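Local coordinates for mitochondrial enolase superfamily member 1 (Homo sapiens, PDB 4A35), which catalyses the magnesium-dependent dehydration of L-fuconate to 2-keto-3-deoxy-L-fuconate, a step in the breakdown of L-fucose, at residues 180-185 and 372-377; 186-191 and 382-387; 190-195 and 215-220; 365-370 and 405-410. All coordinates share one frame; numbering follows the deposited sequence. Where two conformers were deposited one is given.

Contact 1: residues 180-185 and 372-377. With EDO (1,2-ethanediol), chain G.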
loop_
_atom_site.group_PDB
_atom_site.type_symbol
_atom_site.label_atom_id
_atom_site.label_comp_id
_atom_site.label_asym_id
_atom_site.label_seq_id
_atom_site.Cartn_x
_atom_site.Cartn_y
_atom_site.Cartn_z
ATOM N N GLU A 180 23.802 -6.017 -26.966
ATOM C CA GLU A 180 24.635 -5.085 -26.213
ATOM C C GLU A 180 25.360 -4.119 -27.183
ATOM O O GLU A 180 25.357 -2.912 -26.932
ATOM C CB GLU A 180 25.615 -5.802 -25.287
ATOM C CG GLU A 180 26.516 -4.821 -24.548
ATOM C CD GLU A 180 27.407 -5.469 -23.517
ATOM O OE1 GLU A 180 27.019 -6.543 -23.006
ATOM O OE2 GLU A 180 28.484 -4.905 -23.214
ATOM N N LYS A 181 25.899 -4.621 -28.339
ATOM C CA LYS A 181 26.517 -3.741 -29.337
ATOM C C LYS A 181 25.543 -2.696 -29.823
ATOM O O LYS A 181 25.916 -1.521 -29.903
ATOM C CB LYS A 181 27.062 -4.524 -30.554
ATOM C CG LYS A 181 28.561 -4.753 -30.527
ATOM C CD LYS A 181 28.899 -6.229 -30.402
ATOM C CE LYS A 181 30.342 -6.538 -30.717
ATOM N NZ LYS A 181 30.645 -7.978 -30.500
ATOM N N GLN A 182 24.282 -3.096 -30.078
ATOM C CA GLN A 182 23.212 -2.197 -30.572
ATOM C C GLN A 182 22.935 -1.055 -29.559
ATOM O O GLN A 182 22.838 0.131 -29.927
ATOM C CB GLN A 182 21.934 -3.016 -30.815
ATOM C CG GLN A 182 20.693 -2.181 -31.116
ATOM C CD GLN A 182 20.847 -1.330 -32.365
ATOM O OE1 GLN A 182 21.448 -1.743 -33.363
ATOM N NE2 GLN A 182 20.268 -0.137 -32.337
ATOM N N MET A 183 22.856 -1.429 -28.278
ATOM C CA MET A 183 22.636 -0.505 -27.176
ATOM C C MET A 183 23.788 0.505 -27.086
ATOM O O MET A 183 23.528 1.703 -27.007
ATOM C CB MET A 183 22.456 -1.264 -25.842
ATOM C CG MET A 183 21.095 -1.898 -25.744
ATOM S SD MET A 183 19.628 -0.741 -25.712
ATOM C CE MET A 183 19.127 -0.736 -27.445
ATOM N N LEU A 184 25.047 0.028 -27.180
ATOM C CA LEU A 184 26.194 0.919 -27.062
ATOM C C LEU A 184 26.285 1.854 -28.259
ATOM O O LEU A 184 26.726 2.986 -28.113
ATOM C CB LEU A 184 27.503 0.102 -26.908
ATOM C CG LEU A 184 27.612 -0.712 -25.592
ATOM C CD1 LEU A 184 28.767 -1.747 -25.679
ATOM C CD2 LEU A 184 27.706 0.226 -24.329
ATOM N N ALA A 185 25.828 1.392 -29.435
ATOM C CA ALA A 185 25.951 2.200 -30.635
ATOM C C ALA A 185 24.833 3.245 -30.777
ATOM O O ALA A 185 25.132 4.343 -31.234
ATOM C CB ALA A 185 26.001 1.301 -31.859
ATOM N N PHE A 372 19.054 -3.684 -19.659
ATOM C CA PHE A 372 19.161 -5.103 -19.288
ATOM C C PHE A 372 17.985 -5.903 -19.907
ATOM O O PHE A 372 18.227 -6.958 -20.504
ATOM C CB PHE A 372 19.256 -5.316 -17.763
ATOM C CG PHE A 372 18.962 -6.763 -17.366
ATOM C CD1 PHE A 372 19.895 -7.772 -17.604
ATOM C CD2 PHE A 372 17.722 -7.119 -16.817
ATOM C CE1 PHE A 372 19.616 -9.109 -17.255
ATOM C CE2 PHE A 372 17.424 -8.465 -16.532
ATOM C CZ PHE A 372 18.385 -9.448 -16.740
ATOM N N ASP A 373 16.755 -5.358 -19.829
ATOM C CA ASP A 373 15.579 -6.016 -20.397
ATOM C C ASP A 373 15.832 -6.328 -21.905
ATOM O O ASP A 373 15.613 -7.467 -22.356
ATOM C CB ASP A 373 14.316 -5.154 -20.231
ATOM C CG ASP A 373 13.136 -5.838 -20.866
ATOM O OD1 ASP A 373 12.751 -6.913 -20.374
ATOM O OD2 ASP A 373 12.667 -5.357 -21.935
ATOM N N TYR A 374 16.225 -5.300 -22.679
ATOM C CA TYR A 374 16.493 -5.491 -24.108
ATOM C C TYR A 374 17.572 -6.536 -24.386
ATOM O O TYR A 374 17.389 -7.416 -25.244
ATOM C CB TYR A 374 16.915 -4.164 -24.794
ATOM C CG TYR A 374 17.240 -4.354 -26.270
ATOM C CD1 TYR A 374 16.245 -4.677 -27.188
ATOM C CD2 TYR A 374 18.553 -4.257 -26.735
ATOM C CE1 TYR A 374 16.544 -4.886 -28.533
ATOM C CE2 TYR A 374 18.862 -4.459 -28.086
ATOM C CZ TYR A 374 17.858 -4.763 -28.978
ATOM O OH TYR A 374 18.179 -4.976 -30.299
ATOM N N ILE A 375 18.730 -6.405 -23.720
ATOM C CA ILE A 375 19.857 -7.302 -23.977
ATOM C C ILE A 375 19.546 -8.762 -23.528
ATOM O O ILE A 375 19.877 -9.695 -24.252
ATOM C CB ILE A 375 21.152 -6.782 -23.315
ATOM C CG1 ILE A 375 21.593 -5.430 -23.948
ATOM C CG2 ILE A 375 22.272 -7.848 -23.387
ATOM C CD1 ILE A 375 22.672 -4.674 -23.104
ATOM N N SER A 376 18.945 -8.930 -22.332
ATOM C CA SER A 376 18.850 -10.267 -21.739
ATOM C C SER A 376 17.456 -10.844 -21.536
ATOM O O SER A 376 17.372 -12.033 -21.161
ATOM C CB SER A 376 19.562 -10.255 -20.380
ATOM O OG SER A 376 20.946 -9.956 -20.504
ATOM N N VAL A 377 16.379 -10.052 -21.654
ATOM C CA VAL A 377 15.050 -10.611 -21.299
ATOM C C VAL A 377 14.076 -10.580 -22.477
ATOM O O VAL A 377 13.717 -11.651 -22.957
ATOM C CB VAL A 377 14.434 -9.931 -20.019
ATOM C CG1 VAL A 377 13.046 -10.512 -19.678
ATOM C CG2 VAL A 377 15.370 -10.075 -18.818
HETATM C C1 EDO G . 15.310 -5.696 -32.626
HETATM O O1 EDO G . 16.128 -6.074 -31.538
HETATM C C2 EDO G . 14.430 -4.486 -32.291
HETATM O O2 EDO G . 13.242 -4.947 -31.686
#

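Contact 2: residues 186-191 and 382-387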
loop_
_atom_site.group_PDB
_atom_site.type_symbol
_atom_site.label_atom_id
_atom_site.label_comp_id
_atom_site.label_asym_id
_atom_site.label_seq_id
_atom_site.Cartn_x
_atom_site.Cartn_y
_atom_site.Cartn_z
ATOM N N GLN A 186 23.573 2.923 -30.392
ATOM C CA GLN A 186 22.428 3.776 -30.663
ATOM C C GLN A 186 21.565 4.133 -29.451
ATOM O O GLN A 186 20.724 5.015 -29.579
ATOM C CB GLN A 186 21.518 3.092 -31.740
ATOM C CG GLN A 186 22.289 2.775 -33.060
ATOM C CD GLN A 186 22.824 3.982 -33.820
ATOM O OE1 GLN A 186 22.357 5.112 -33.654
ATOM N NE2 GLN A 186 23.823 3.770 -34.662
ATOM N N GLY A 187 21.710 3.409 -28.337
ATOM C CA GLY A 187 20.954 3.715 -27.134
ATOM C C GLY A 187 19.552 3.153 -27.132
ATOM O O GLY A 187 19.113 2.520 -28.102
ATOM N N TYR A 188 18.829 3.411 -26.028
ATOM C CA TYR A 188 17.470 2.922 -25.795
ATOM C C TYR A 188 16.472 4.016 -26.159
ATOM O O TYR A 188 16.570 5.111 -25.621
ATOM C CB TYR A 188 17.285 2.450 -24.340
ATOM C CG TYR A 188 16.088 1.527 -24.224
ATOM C CD1 TYR A 188 14.791 2.038 -24.218
ATOM C CD2 TYR A 188 16.248 0.144 -24.250
ATOM C CE1 TYR A 188 13.677 1.189 -24.233
ATOM C CE2 TYR A 188 15.144 -0.715 -24.253
ATOM C CZ TYR A 188 13.862 -0.186 -24.221
ATOM O OH TYR A 188 12.780 -1.027 -24.233
ATOM N N PRO A 189 15.486 3.718 -27.047
ATOM C CA PRO A 189 14.582 4.771 -27.542
ATOM C C PRO A 189 13.772 5.406 -26.399
ATOM O O PRO A 189 13.312 4.699 -25.496
ATOM C CB PRO A 189 13.684 4.012 -28.526
ATOM C CG PRO A 189 13.705 2.543 -28.025
ATOM C CD PRO A 189 15.200 2.426 -27.715
ATOM N N ALA A 190 13.665 6.753 -26.422
ATOM C CA ALA A 190 12.925 7.495 -25.387
ATOM C C ALA A 190 11.790 8.351 -25.954
ATOM O O ALA A 190 11.687 8.585 -27.154
ATOM C CB ALA A 190 13.893 8.410 -24.612
ATOM N N TYR A 191 10.898 8.779 -25.058
ATOM C CA TYR A 191 9.872 9.767 -25.373
ATOM C C TYR A 191 10.050 10.874 -24.374
ATOM O O TYR A 191 10.596 10.617 -23.273
ATOM C CB TYR A 191 8.450 9.175 -25.327
ATOM C CG TYR A 191 7.906 8.800 -23.960
ATOM C CD1 TYR A 191 7.169 9.715 -23.207
ATOM C CD2 TYR A 191 7.940 7.475 -23.512
ATOM C CE1 TYR A 191 6.590 9.355 -21.990
ATOM C CE2 TYR A 191 7.287 7.085 -22.330
ATOM C CZ TYR A 191 6.621 8.033 -21.572
ATOM O OH TYR A 191 6.018 7.686 -20.400
ATOM N N GLU A 382 10.268 -3.490 -29.992
ATOM C CA GLU A 382 8.914 -3.384 -30.503
ATOM C C GLU A 382 7.939 -3.026 -29.383
ATOM O O GLU A 382 7.884 -3.708 -28.344
ATOM C CB GLU A 382 8.485 -4.676 -31.193
ATOM C CG GLU A 382 7.196 -4.470 -31.952
ATOM C CD GLU A 382 6.756 -5.662 -32.771
ATOM O OE1 GLU A 382 7.573 -6.588 -33.000
ATOM O OE2 GLU A 382 5.572 -5.671 -33.167
ATOM N N ASN A 383 7.152 -1.939 -29.608
ATOM C CA ASN A 383 6.175 -1.422 -28.643
ATOM C C ASN A 383 6.816 -0.981 -27.322
ATOM O O ASN A 383 6.084 -0.766 -26.331
ATOM C CB ASN A 383 5.091 -2.480 -28.351
ATOM C CG ASN A 383 4.290 -2.815 -29.582
ATOM O OD1 ASN A 383 3.981 -1.938 -30.362
ATOM N ND2 ASN A 383 4.007 -4.088 -29.812
ATOM N N ARG A 384 8.164 -0.786 -27.301
ATOM C CA ARG A 384 8.840 -0.423 -26.043
ATOM C C ARG A 384 9.584 0.890 -26.221
ATOM O O ARG A 384 10.154 1.172 -27.281
ATOM C CB ARG A 384 9.805 -1.527 -25.565
ATOM C CG ARG A 384 9.071 -2.839 -25.250
ATOM C CD ARG A 384 10.029 -4.012 -25.307
ATOM N NE ARG A 384 9.416 -5.277 -24.870
ATOM C CZ ARG A 384 8.767 -6.147 -25.636
ATOM N NH1 ARG A 384 8.598 -5.906 -26.942
ATOM N NH2 ARG A 384 8.300 -7.282 -25.112
ATOM N N VAL A 385 9.557 1.692 -25.152
ATOM C CA VAL A 385 10.171 3.021 -25.122
ATOM C C VAL A 385 10.349 3.419 -23.652
ATOM O O VAL A 385 9.530 3.048 -22.822
ATOM C CB VAL A 385 9.273 4.027 -25.906
ATOM C CG1 VAL A 385 7.923 4.259 -25.217
ATOM C CG2 VAL A 385 10.004 5.336 -26.214
ATOM N N CYS A 386 11.357 4.230 -23.365
ATOM C CA CYS A 386 11.588 4.653 -21.992
ATOM C C CYS A 386 11.189 6.107 -21.814
ATOM O O CYS A 386 11.591 6.944 -22.614
ATOM C CB CYS A 386 13.048 4.449 -21.608
ATOM S SG CYS A 386 13.333 4.638 -19.832
ATOM N N GLU A 387 10.483 6.438 -20.735
ATOM C CA GLU A 387 10.148 7.841 -20.522
ATOM C C GLU A 387 11.419 8.679 -20.251
ATOM O O GLU A 387 12.383 8.188 -19.649
ATOM C CB GLU A 387 9.184 7.977 -19.348
ATOM C CG GLU A 387 8.701 9.399 -19.044
ATOM C CD GLU A 387 7.521 9.441 -18.085
ATOM O OE1 GLU A 387 7.411 8.542 -17.213
ATOM O OE2 GLU A 387 6.698 10.387 -18.207
#

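Contact 3: residues 190-195 and 215-220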
loop_
_atom_site.group_PDB
_atom_site.type_symbol
_atom_site.label_atom_id
_atom_site.label_comp_id
_atom_site.label_asym_id
_atom_site.label_seq_id
_atom_site.Cartn_x
_atom_site.Cartn_y
_atom_site.Cartn_z
ATOM N N ALA A 190 13.665 6.753 -26.422
ATOM C CA ALA A 190 12.925 7.495 -25.387
ATOM C C ALA A 190 11.790 8.351 -25.954
ATOM O O ALA A 190 11.687 8.585 -27.154
ATOM C CB ALA A 190 13.893 8.410 -24.612
ATOM N N TYR A 191 10.898 8.779 -25.058
ATOM C CA TYR A 191 9.872 9.767 -25.373
ATOM C C TYR A 191 10.050 10.874 -24.374
ATOM O O TYR A 191 10.596 10.617 -23.273
ATOM C CB TYR A 191 8.450 9.175 -25.327
ATOM C CG TYR A 191 7.906 8.800 -23.960
ATOM C CD1 TYR A 191 7.169 9.715 -23.207
ATOM C CD2 TYR A 191 7.940 7.475 -23.512
ATOM C CE1 TYR A 191 6.590 9.355 -21.990
ATOM C CE2 TYR A 191 7.287 7.085 -22.330
ATOM C CZ TYR A 191 6.621 8.033 -21.572
ATOM O OH TYR A 191 6.018 7.686 -20.400
ATOM N N THR A 192 9.599 12.084 -24.728
ATOM C CA THR A 192 9.690 13.210 -23.830
ATOM C C THR A 192 8.315 13.552 -23.142
ATOM O O THR A 192 7.266 13.568 -23.772
ATOM C CB THR A 192 10.283 14.457 -24.511
ATOM O OG1 THR A 192 10.436 15.438 -23.494
ATOM C CG2 THR A 192 9.405 14.995 -25.706
ATOM N N THR A 193 8.391 13.900 -21.857
ATOM C CA THR A 193 7.230 14.348 -21.066
ATOM C C THR A 193 7.379 15.887 -20.848
ATOM O O THR A 193 6.577 16.496 -20.149
ATOM C CB THR A 193 7.121 13.487 -19.800
ATOM O OG1 THR A 193 6.890 12.158 -20.267
ATOM C CG2 THR A 193 5.896 13.874 -18.869
ATOM N N SER A 194 8.388 16.505 -21.467
ATOM C CA SER A 194 8.643 17.928 -21.237
ATOM C C SER A 194 7.546 18.895 -21.796
ATOM O O SER A 194 7.516 20.048 -21.373
ATOM C CB SER A 194 10.027 18.311 -21.751
ATOM O OG SER A 194 10.998 17.615 -20.982
ATOM N N CYS A 195 6.627 18.448 -22.677
ATOM C CA CYS A 195 5.519 19.315 -23.169
ATOM C C CYS A 195 4.185 18.904 -22.507
ATOM O O CYS A 195 3.105 19.376 -22.911
ATOM C CB CYS A 195 5.404 19.223 -24.693
ATOM S SG CYS A 195 6.955 19.549 -25.581
ATOM N N ASP A 215 15.246 19.623 -31.182
ATOM C CA ASP A 215 16.206 18.776 -30.460
ATOM C C ASP A 215 16.178 17.296 -30.877
ATOM O O ASP A 215 16.992 16.520 -30.356
ATOM C CB ASP A 215 15.999 18.879 -28.929
ATOM C CG ASP A 215 16.281 20.256 -28.319
ATOM O OD1 ASP A 215 16.763 21.140 -29.045
ATOM O OD2 ASP A 215 15.950 20.461 -27.136
ATOM N N GLY A 216 15.247 16.910 -31.769
ATOM C CA GLY A 216 15.135 15.543 -32.266
ATOM C C GLY A 216 14.073 14.653 -31.636
ATOM O O GLY A 216 14.013 13.465 -31.961
ATOM N N TRP A 217 13.232 15.179 -30.715
ATOM C CA TRP A 217 12.180 14.325 -30.119
ATOM C C TRP A 217 11.065 14.045 -31.137
ATOM O O TRP A 217 10.680 14.936 -31.875
ATOM C CB TRP A 217 11.598 14.947 -28.830
ATOM C CG TRP A 217 12.624 15.052 -27.752
ATOM C CD1 TRP A 217 13.436 16.122 -27.479
ATOM C CD2 TRP A 217 13.081 13.975 -26.915
ATOM N NE1 TRP A 217 14.314 15.799 -26.459
ATOM C CE2 TRP A 217 14.102 14.492 -26.083
ATOM C CE3 TRP A 217 12.670 12.642 -26.740
ATOM C CZ2 TRP A 217 14.737 13.710 -25.100
ATOM C CZ3 TRP A 217 13.280 11.871 -25.756
ATOM C CH2 TRP A 217 14.317 12.388 -24.971
ATOM N N THR A 218 10.537 12.803 -31.151
ATOM C CA THR A 218 9.476 12.405 -32.082
ATOM C C THR A 218 8.345 11.661 -31.351
ATOM O O THR A 218 7.383 11.266 -31.989
ATOM C CB THR A 218 10.050 11.522 -33.227
ATOM O OG1 THR A 218 10.554 10.302 -32.667
ATOM C CG2 THR A 218 11.103 12.245 -34.093
ATOM N N ARG A 219 8.470 11.439 -29.995
ATOM C CA ARG A 219 7.497 10.733 -29.159
ATOM C C ARG A 219 7.194 11.619 -27.939
ATOM O O ARG A 219 8.121 12.089 -27.275
ATOM C CB ARG A 219 8.050 9.370 -28.745
ATOM C CG ARG A 219 8.590 8.561 -29.924
ATOM C CD ARG A 219 9.226 7.267 -29.434
ATOM N NE ARG A 219 9.943 6.659 -30.560
ATOM C CZ ARG A 219 11.254 6.740 -30.754
ATOM N NH1 ARG A 219 12.035 7.319 -29.845
ATOM N NH2 ARG A 219 11.804 6.210 -31.844
ATOM N N PHE A 220 5.922 11.929 -27.726
ATOM C CA PHE A 220 5.473 12.924 -26.766
ATOM C C PHE A 220 4.349 12.476 -25.861
ATOM O O PHE A 220 3.353 11.922 -26.319
ATOM C CB PHE A 220 4.964 14.171 -27.570
ATOM C CG PHE A 220 6.043 14.934 -28.301
ATOM C CD1 PHE A 220 6.506 14.505 -29.550
ATOM C CD2 PHE A 220 6.554 16.113 -27.776
ATOM C CE1 PHE A 220 7.495 15.220 -30.233
ATOM C CE2 PHE A 220 7.572 16.807 -28.443
ATOM C CZ PHE A 220 8.008 16.377 -29.687
HETATM O O HOH W 1 11.542 10.585 -29.367
#

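Contact 4: residues 365-370 and 405-410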
loop_
_atom_site.group_PDB
_atom_site.type_symbol
_atom_site.label_atom_id
_atom_site.label_comp_id
_atom_site.label_asym_id
_atom_site.label_seq_id
_atom_site.Cartn_x
_atom_site.Cartn_y
_atom_site.Cartn_z
ATOM N N LEU A 365 18.268 5.724 -12.929
ATOM C CA LEU A 365 18.209 4.298 -12.461
ATOM C C LEU A 365 17.520 3.405 -13.457
ATOM O O LEU A 365 18.066 2.386 -13.827
ATOM C CB LEU A 365 17.459 4.167 -11.100
ATOM C CG LEU A 365 18.251 4.512 -9.841
ATOM C CD1 LEU A 365 18.759 5.986 -9.882
ATOM C CD2 LEU A 365 17.405 4.240 -8.561
ATOM N N VAL A 366 16.306 3.770 -13.864
ATOM C CA VAL A 366 15.471 2.886 -14.656
ATOM C C VAL A 366 16.103 2.538 -16.043
ATOM O O VAL A 366 15.868 1.445 -16.532
ATOM C CB VAL A 366 14.036 3.381 -14.749
ATOM C CG1 VAL A 366 13.814 4.329 -15.927
ATOM C CG2 VAL A 366 13.071 2.179 -14.762
ATOM N N GLN A 367 16.923 3.425 -16.601
ATOM C CA GLN A 367 17.624 3.157 -17.896
ATOM C C GLN A 367 18.441 1.811 -17.783
ATOM O O GLN A 367 18.493 1.057 -18.740
ATOM C CB GLN A 367 18.557 4.355 -18.255
ATOM C CG GLN A 367 19.697 4.562 -17.255
ATOM C CD GLN A 367 20.643 5.688 -17.663
ATOM O OE1 GLN A 367 20.765 6.036 -18.863
ATOM N NE2 GLN A 367 21.238 6.328 -16.667
ATOM N N HIS A 368 19.060 1.515 -16.590
ATOM C CA HIS A 368 19.817 0.272 -16.419
ATOM C C HIS A 368 18.897 -0.930 -16.562
ATOM O O HIS A 368 19.284 -1.941 -17.132
ATOM C CB HIS A 368 20.476 0.238 -15.003
ATOM C CG HIS A 368 21.610 1.199 -14.808
ATOM N ND1 HIS A 368 22.931 0.805 -15.014
ATOM C CD2 HIS A 368 21.590 2.486 -14.408
ATOM C CE1 HIS A 368 23.659 1.879 -14.766
ATOM N NE2 HIS A 368 22.897 2.913 -14.374
ATOM N N LEU A 369 17.706 -0.834 -15.976
ATOM C CA LEU A 369 16.783 -1.969 -15.959
ATOM C C LEU A 369 16.264 -2.286 -17.386
ATOM O O LEU A 369 16.152 -3.460 -17.766
ATOM C CB LEU A 369 15.621 -1.713 -14.981
ATOM C CG LEU A 369 16.016 -1.485 -13.506
ATOM C CD1 LEU A 369 14.756 -1.083 -12.641
ATOM C CD2 LEU A 369 16.699 -2.673 -12.924
ATOM N N ILE A 370 15.927 -1.246 -18.153
ATOM C CA ILE A 370 15.358 -1.468 -19.486
ATOM C C ILE A 370 16.450 -1.844 -20.531
ATOM O O ILE A 370 16.154 -2.629 -21.434
ATOM C CB ILE A 370 14.444 -0.298 -19.920
ATOM C CG1 ILE A 370 13.389 -0.770 -20.939
ATOM C CG2 ILE A 370 15.190 0.983 -20.373
ATOM C CD1 ILE A 370 12.314 -1.907 -20.393
ATOM N N ALA A 405 17.421 11.339 -28.996
ATOM C CA ALA A 405 16.241 10.919 -28.223
ATOM C C ALA A 405 16.373 9.429 -27.771
ATOM O O ALA A 405 15.408 8.661 -27.829
ATOM C CB ALA A 405 14.968 11.125 -29.046
ATOM N N SER A 406 17.595 9.046 -27.369
ATOM C CA SER A 406 17.896 7.680 -26.909
ATOM C C SER A 406 18.806 7.741 -25.730
ATOM O O SER A 406 19.721 8.581 -25.701
ATOM C CB SER A 406 18.531 6.810 -27.998
ATOM O OG SER A 406 17.789 6.827 -29.205
ATOM N N TYR A 407 18.607 6.788 -24.798
ATOM C CA TYR A 407 19.444 6.620 -23.614
ATOM C C TYR A 407 20.742 5.897 -23.987
ATOM O O TYR A 407 20.706 4.688 -24.250
ATOM C CB TYR A 407 18.688 5.794 -22.553
ATOM C CG TYR A 407 17.697 6.585 -21.733
ATOM C CD1 TYR A 407 18.084 7.201 -20.543
ATOM C CD2 TYR A 407 16.359 6.686 -22.121
ATOM C CE1 TYR A 407 17.141 7.806 -19.694
ATOM C CE2 TYR A 407 15.412 7.325 -21.304
ATOM C CZ TYR A 407 15.817 7.899 -20.103
ATOM O OH TYR A 407 14.921 8.524 -19.269
ATOM N N MET A 408 21.882 6.591 -23.920
ATOM C CA MET A 408 23.143 5.926 -24.174
ATOM C C MET A 408 23.525 5.150 -22.895
ATOM O O MET A 408 23.352 5.704 -21.790
ATOM C CB MET A 408 24.212 6.947 -24.601
ATOM C CG MET A 408 23.826 7.695 -25.859
ATOM S SD MET A 408 23.294 6.681 -27.274
ATOM C CE MET A 408 24.846 5.833 -27.641
ATOM N N PRO A 409 23.908 3.857 -23.018
ATOM C CA PRO A 409 24.194 3.050 -21.810
ATOM C C PRO A 409 25.239 3.673 -20.881
ATOM O O PRO A 409 26.345 3.989 -21.335
ATOM C CB PRO A 409 24.703 1.714 -22.378
ATOM C CG PRO A 409 24.142 1.642 -23.765
ATOM C CD PRO A 409 24.189 3.083 -24.250
ATOM N N PRO A 410 24.937 3.787 -19.572
ATOM C CA PRO A 410 25.948 4.319 -18.625
ATOM C C PRO A 410 27.278 3.561 -18.694
ATOM O O PRO A 410 27.296 2.332 -18.818
ATOM C CB PRO A 410 25.283 4.135 -17.254
ATOM C CG PRO A 410 23.798 4.238 -17.552
ATOM C CD PRO A 410 23.639 3.530 -18.903
HETATM O O HOH W 2 22.610 7.564 -20.172
#

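Contact 1: residues 180-185 and 372-377
Met183 and Tyr374 form the tight part of this helix-helix contact. Met183 CG and CE each lie 3.6 Å from CD2 of Tyr374, so the thioether arches around one corner of the ring. Bends at both chi2 (-64°) and chi3 bring the terminal methyl back to the carbon that CG touches. The sulfur SD stands 4.8 Å from the Tyr374 ring centroid and 50° off the normal, an oblique Met-aromatic contact. Next to it, Ile375 CG1 packs 4.0 Å from Met183 CG, while Ile375 CD1 presses into the other helix 3.7 Å from Glu180 CA. The Glu180 side chain touches Ile375 through its methylenes; its carboxylate runs on to a salt bridge with Lys137.

Packing thins toward Gln182. This residue offers CG alone, 3.8 Å from the Tyr374 OH, and is partly exposed. The same hydroxyl is 2.6 Å from O1 of a 1,2-ethanediol, a hydrogen bond in which either oxygen could be the donor. That diol oxygen lies at the ring edge in its plane, and the molecule, probably from the crystallisation liquor, also binds Leu381 N.

The axes of segments 180-185 and 372-377 approach to 9.7 Å, at 159° between their N-to-C directions, so helices 176-186 and 362-377 pack nearly antiparallel through apolar side chains. The Tyr374 side chain comes within about 4 Å of a bound magnesium ion at nearest atoms. Such antiparallel helix packing here borders the magnesium site of Tyr188, Asp373 and Ser380, separate from the one formed by Asp251, Glu277 and Glu306.

Contact 2: residues 186-191 and 382-387
Glu387 crosses the Tyr191 ring obliquely, from CA over one face, 3.7 Å from the centroid and 21° off the normal, a CH-pi contact, to CB, CG and CD at the hydroxyl end. There CB sits 3.3 Å from the Tyr191 OH, CG 3.5 Å from Tyr191 CZ, and CD again 3.3 Å from that hydroxyl. This course across the phenol end follows from CG lying opposite the backbone N (chi1 -178°) and an extended chain beyond; the carboxylate ends 28° from the ring plane. Its OE2 is taken by Thr193 OG1 and Lys221 NZ, and OE1 by the backbone N of Ala357. Tyr191 OH also bonds to Lys221 NZ, while Val385 CG1 packs 3.6 Å from Tyr191 CD2.

Two backbone bonds align the parallel strands: Cys386 N to Pro189 O at 2.9 Å, and Tyr191 N to Cys386 O at 3.1 Å. Farther back, the Tyr188 ring directs its edge at the backbone of Val385 and Cys386, with OH 3.3 Å from Arg384 CB; it belongs with Asp373 and Ser380 to a bound magnesium site.

Glu387, a substrate-binding residue by similarity, is thus held by ring packing and several donors, implying little rotational freedom for its carboxylate.

Contact 3: residues 190-195 and 215-220
Thr192 covers one face of the Trp217 indole: its CB stands 3.9 Å from the centroid of the six-membered ring, 21° off the normal, a CH-pi contact. At the rim of the same indole, Ala190 CB meets CZ3 of Trp217 at 3.7 Å, near the ring plane. With OG1 opposite its own backbone N (chi1 -174°), Thr192 sends CG2 to Phe220 CD2, 3.7 Å away, and uses OG1 to accept from Ser194 N at 3.1 Å, closing an ST turn. Cys195 SG lies at the Phe220 ring edge, 5.2 Å from its centroid.

The backbones join where Thr192 N donates to Arg219 O at 2.9 Å, and Thr192 bonds on to Lys221, as parallel strands do. The extended Arg219 side chain also reaches across to strand 188-192: its NH1 gives a 3.0 Å bond to Ala190 O, which lies in the guanidinium plane. The same carbonyl accepts from a water that in turn takes Thr218 N, so two donors grip Ala190 O.

Helix 202-214 connects the two strands and ends in a Schellman motif at Gly216, and its Leu208 and Leu213 cover Cys195 and Phe220 respectively. Strand, helix and neighbouring strand make a beta-alpha-beta crossover, as in the modified (beta/alpha)7-beta barrel of the enolase superfamily.

Contact 4: residues 365-370 and 405-410
The His368 imidazole has Pro410 CD over one face, while CG and CB of that proline touch the NE2-CE1 side, CG 3.6 Å from NE2 of His368 and CB 3.7 Å from CE1. The Trp136 ring meets it with planes about 35° apart, and Tyr415 meets it edge-to-face. At the imidazole edge, in plane, is Leu365 O. Both ring nitrogens have partners, NE2 with Ser416 OG and ND1 with Trp136 N, which should fix the ring's rotation. The Tyr407 ring receives Gln367 OE1 at its edge, 3.4 Å from CD1 of the tyrosine, with amide and ring planes 68° apart.

Gln367 joins the two halves of the contact. Its CG sits between backbone N and carbonyl carbon (chi1 64°), and the extended chain beyond carries the amide between Tyr407 and Pro410. CB packs 3.7 Å from Tyr407 CD1; at the far end NE2 comes 3.4 Å from Pro410 CG, a van der Waals touch, while bonding to Glu364 O. On the carbonyl side a water lies 2.7 Å from Gln367 OE1 and 2.6 Å from Met408 O. It can donate to either, but acceptors in reach outnumber its protons, so the two bonds need not be made at once.

Helix 362-377 therefore rests on strand 406-408 and the Pro409-Pro410 segment after it, with a water between the amide and Met408 O as a possible polar link. Tyr407 OH carries on to the backbone O of Glu387, placing this helix-on-sheet packing of the enolase C-terminal domain behind a residue that binds substrate by similarity.

How the contacts relate
Contacts 2, 3 and 4 are buried, whereas contact 1 is only partly so and has a bound diol at its margin. Strand 188-192 serves both contacts 2 and 3, and helix 362-377 both contacts 1 and 4. Contacts 2 and 3 are strand pairings carried by backbone bonds and joined by Thr193 OG1 to Glu387 OE2; contacts 1 and 4 are side-chain packings of that helix, against another helix and against a strand with the Pro409-Pro410 segment. Tyr407 links contact 4 to contact 2 through its hydroxyl and backbone N. Charged groups gather near the probable substrate site in contact 2, while contact 1 is carried by a thioether, aliphatic groups and the Tyr374 ring.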